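Long-range contact in transcriptional regulators (LACI-FAMILY TRANSCRIPTIONAL REGULATORY PROTEIN) (Corynebacterium glutamicum, PDB 3GYB), which probably acts as a DNA-binding transcription factor of the LacI family, recognising cis-regulatory DNA sequences: residues Pro80-Arg88 against Thr94-Asp102. Numbering follows the deposited sequence.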
loop_
_atom_site.group_PDB
_atom_site.type_symbol
_atom_site.label_atom_id
_atom_site.label_comp_id
_atom_site.label_asym_id
_atom_site.label_seq_id
_atom_site.Cartn_x
_atom_site.Cartn_y
_atom_site.Cartn_z
ATOM N N PRO A 80 -12.960 -4.962 25.355
ATOM C CA PRO A 80 -14.027 -4.108 24.820
ATOM C C PRO A 80 -14.729 -4.821 23.669
ATOM O O PRO A 80 -14.227 -5.820 23.154
ATOM C CB PRO A 80 -13.270 -2.868 24.338
ATOM C CG PRO A 80 -12.067 -2.831 25.233
ATOM C CD PRO A 80 -11.658 -4.280 25.273
ATOM N N PRO A 81 -15.901 -4.321 23.251
ATOM C CA PRO A 81 -16.615 -4.965 22.144
ATOM C C PRO A 81 -15.725 -4.975 20.906
ATOM O O PRO A 81 -15.013 -4.003 20.646
ATOM C CB PRO A 81 -17.837 -4.072 21.954
ATOM C CG PRO A 81 -18.082 -3.538 23.340
ATOM C CD PRO A 81 -16.684 -3.203 23.805
ATOM N N PHE A 82 -15.762 -6.067 20.153
ATOM C CA PHE A 82 -14.955 -6.166 18.944
ATOM C C PHE A 82 -15.667 -6.903 17.820
ATOM O O PHE A 82 -16.606 -7.671 18.046
ATOM C CB PHE A 82 -13.624 -6.874 19.233
ATOM C CG PHE A 82 -13.769 -8.334 19.554
ATOM C CD1 PHE A 82 -14.121 -8.749 20.833
ATOM C CD2 PHE A 82 -13.584 -9.296 18.564
ATOM C CE1 PHE A 82 -14.288 -10.102 21.123
ATOM C CE2 PHE A 82 -13.750 -10.651 18.843
ATOM C CZ PHE A 82 -14.103 -11.053 20.128
ATOM N N VAL A 83 -15.199 -6.658 16.602
ATOM C CA VAL A 83 -15.737 -7.292 15.414
ATOM C C VAL A 83 -14.552 -7.695 14.563
ATOM O O VAL A 83 -13.607 -6.920 14.407
ATOM C CB VAL A 83 -16.621 -6.325 14.589
ATOM C CG1 VAL A 83 -16.955 -6.947 13.238
ATOM C CG2 VAL A 83 -17.904 -6.016 15.348
ATOM N N ILE A 84 -14.590 -8.916 14.043
ATOM C CA ILE A 84 -13.526 -9.404 13.180
ATOM C C ILE A 84 -13.968 -9.047 11.763
ATOM O O ILE A 84 -15.068 -9.407 11.339
ATOM C CB ILE A 84 -13.355 -10.933 13.333
ATOM C CG1 ILE A 84 -12.958 -11.258 14.777
ATOM C CG2 ILE A 84 -12.289 -11.444 12.371
ATOM C CD1 ILE A 84 -12.966 -12.737 15.099
ATOM N N ALA A 85 -13.116 -8.327 11.037
ATOM C CA ALA A 85 -13.445 -7.893 9.684
ATOM C C ALA A 85 -12.461 -8.364 8.621
ATOM O O ALA A 85 -11.248 -8.319 8.817
ATOM C CB ALA A 85 -13.541 -6.374 9.647
ATOM N N GLY A 86 -12.997 -8.814 7.491
ATOM C CA GLY A 86 -12.147 -9.260 6.403
ATOM C C GLY A 86 -11.818 -10.735 6.457
ATOM O O GLY A 86 -11.445 -11.330 5.446
ATOM N N THR A 87 -11.944 -11.322 7.641
ATOM C CA THR A 87 -11.664 -12.741 7.821
ATOM C C THR A 87 -12.525 -13.298 8.947
ATOM O O THR A 87 -13.419 -12.617 9.452
ATOM C CB THR A 87 -10.170 -12.982 8.152
ATOM O OG1 THR A 87 -9.916 -14.392 8.235
ATOM C CG2 THR A 87 -9.802 -12.323 9.474
ATOM N N ARG A 88 -12.251 -14.538 9.334
ATOM C CA ARG A 88 -12.996 -15.207 10.393
ATOM C C ARG A 88 -12.483 -16.633 10.535
ATOM O O ARG A 88 -11.762 -17.132 9.668
ATOM C CB ARG A 88 -14.489 -15.244 10.051
ATOM C CG ARG A 88 -14.770 -15.790 8.661
ATOM C CD ARG A 88 -16.252 -15.978 8.387
ATOM N NE ARG A 88 -17.054 -14.829 8.799
ATOM C CZ ARG A 88 -18.146 -14.418 8.160
ATOM N NH1 ARG A 88 -18.556 -15.056 7.073
ATOM N NH2 ARG A 88 -18.838 -13.384 8.618
ATOM N N THR A 94 -20.412 -16.875 12.983
ATOM C CA THR A 94 -20.113 -15.605 12.329
ATOM C C THR A 94 -20.774 -14.427 13.036
ATOM O O THR A 94 -20.836 -13.331 12.482
ATOM C CB THR A 94 -20.600 -15.591 10.870
ATOM O OG1 THR A 94 -22.028 -15.707 10.843
ATOM C CG2 THR A 94 -19.985 -16.741 10.089
ATOM N N HIS A 95 -21.251 -14.647 14.259
ATOM C CA HIS A 95 -21.939 -13.588 14.995
ATOM C C HIS A 95 -21.131 -12.310 15.178
ATOM O O HIS A 95 -21.689 -11.210 15.163
ATOM C CB HIS A 95 -22.398 -14.085 16.371
ATOM C CG HIS A 95 -21.284 -14.291 17.350
ATOM N ND1 HIS A 95 -20.550 -15.455 17.411
ATOM C CD2 HIS A 95 -20.775 -13.473 18.303
ATOM C CE1 HIS A 95 -19.637 -15.347 18.361
ATOM N NE2 HIS A 95 -19.752 -14.155 18.917
ATOM N N ASP A 96 -19.823 -12.445 15.349
ATOM C CA ASP A 96 -18.991 -11.271 15.560
ATOM C C ASP A 96 -17.989 -11.039 14.443
ATOM O O ASP A 96 -16.934 -10.434 14.654
ATOM C CB ASP A 96 -18.272 -11.372 16.903
ATOM C CG ASP A 96 -17.344 -12.565 16.986
ATOM O OD1 ASP A 96 -17.401 -13.442 16.097
ATOM O OD2 ASP A 96 -16.561 -12.624 17.954
ATOM N N SER A 97 -18.320 -11.521 13.253
ATOM C CA SER A 97 -17.436 -11.336 12.119
ATOM C C SER A 97 -18.204 -10.956 10.857
ATOM O O SER A 97 -19.366 -11.332 10.671
ATOM C CB SER A 97 -16.611 -12.603 11.878
ATOM O OG SER A 97 -17.411 -13.653 11.365
ATOM N N VAL A 98 -17.546 -10.167 10.014
ATOM C CA VAL A 98 -18.102 -9.727 8.744
ATOM C C VAL A 98 -16.979 -9.989 7.750
ATOM O O VAL A 98 -15.858 -9.525 7.946
ATOM C CB VAL A 98 -18.418 -8.214 8.737
ATOM C CG1 VAL A 98 -18.939 -7.808 7.364
ATOM C CG2 VAL A 98 -19.447 -7.880 9.817
ATOM N N ALA A 99 -17.271 -10.750 6.703
ATOM C CA ALA A 99 -16.268 -11.067 5.695
ATOM C C ALA A 99 -16.944 -11.497 4.410
ATOM O O ALA A 99 -18.135 -11.807 4.394
ATOM C CB ALA A 99 -15.357 -12.188 6.192
ATOM N N ASN A 100 -16.189 -11.508 3.320
ATOM C CA ASN A 100 -16.756 -11.943 2.060
ATOM C C ASN A 100 -16.699 -13.464 2.073
ATOM O O ASN A 100 -16.068 -14.060 2.947
ATOM C CB ASN A 100 -15.952 -11.375 0.879
ATOM C CG ASN A 100 -14.721 -12.201 0.544
ATOM O OD1 ASN A 100 -13.989 -12.651 1.428
ATOM N ND2 ASN A 100 -14.476 -12.383 -0.745
ATOM N N ASP A 101 -17.380 -14.090 1.124
ATOM C CA ASP A 101 -17.379 -15.541 1.031
ATOM C C ASP A 101 -16.150 -15.951 0.219
ATOM O O ASP A 101 -16.171 -15.882 -1.008
ATOM C CB ASP A 101 -18.644 -16.013 0.319
ATOM C CG ASP A 101 -18.799 -17.514 0.344
ATOM O OD1 ASP A 101 -17.772 -18.225 0.394
ATOM O OD2 ASP A 101 -19.956 -17.978 0.298
ATOM N N ASP A 102 -15.090 -16.367 0.907
ATOM C CA ASP A 102 -13.848 -16.774 0.247
ATOM C C ASP A 102 -14.007 -17.999 -0.635
ATOM O O ASP A 102 -13.342 -18.123 -1.663
ATOM C CB ASP A 102 -12.754 -17.047 1.279
ATOM C CG ASP A 102 -12.224 -15.782 1.907
ATOM O OD1 ASP A 102 -11.807 -14.880 1.148
ATOM O OD2 ASP A 102 -12.223 -15.693 3.152
HETATM O O HOH W 1 -13.418 -10.680 3.606
#
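Arg88 reaches back from just past the end of strand 82-85 over the start of strand 97-100; Ser97 accompanies its side chain from CB to NH2, while Thr94 and Ala99 take the two faces of the guanidinium. Arg88 CB lies 3.6 Å from Ser97 OG; the chain then bends at chi3 (46°), bringing CD past the same oxygen. Arg88 NE donates to Ser97 OG at 2.8 Å. CZ is sandwiched: Thr94 CG2 sits 3.5 Å above the centre of one guanidinium face, and Ala99 CB lies over the opposite face. Further out, NH2 makes weak bonds to Ser97 OG and Ser97 O, but its stronger acceptor is His257 O, while NH1 donates to Thr258 OG1.

The strands behind this grip, 82-85 and 97-100, run parallel at 12° and are neighbours in the mainly parallel sheet of the N-terminal lobe of the periplasmic-binding-protein-like fold, joined by a crossover, residues 86-96, that contains no helix. Three backbone bonds fix their register: Ile84 N to Asp96 O (2.9 Å), Val98 N to Ile84 O, and Gly86 N to Val98 O. On the Val98 face, Val83 CG1 approaches Val98 CG2 at 4.3 Å, with Leu242 of helix 231-246 packing on Val83. Near the beginning of strand 82-85, Asp96 OD2 comes within 3.5 Å of Phe82 CE2, the carboxylate and ring planes 60° apart.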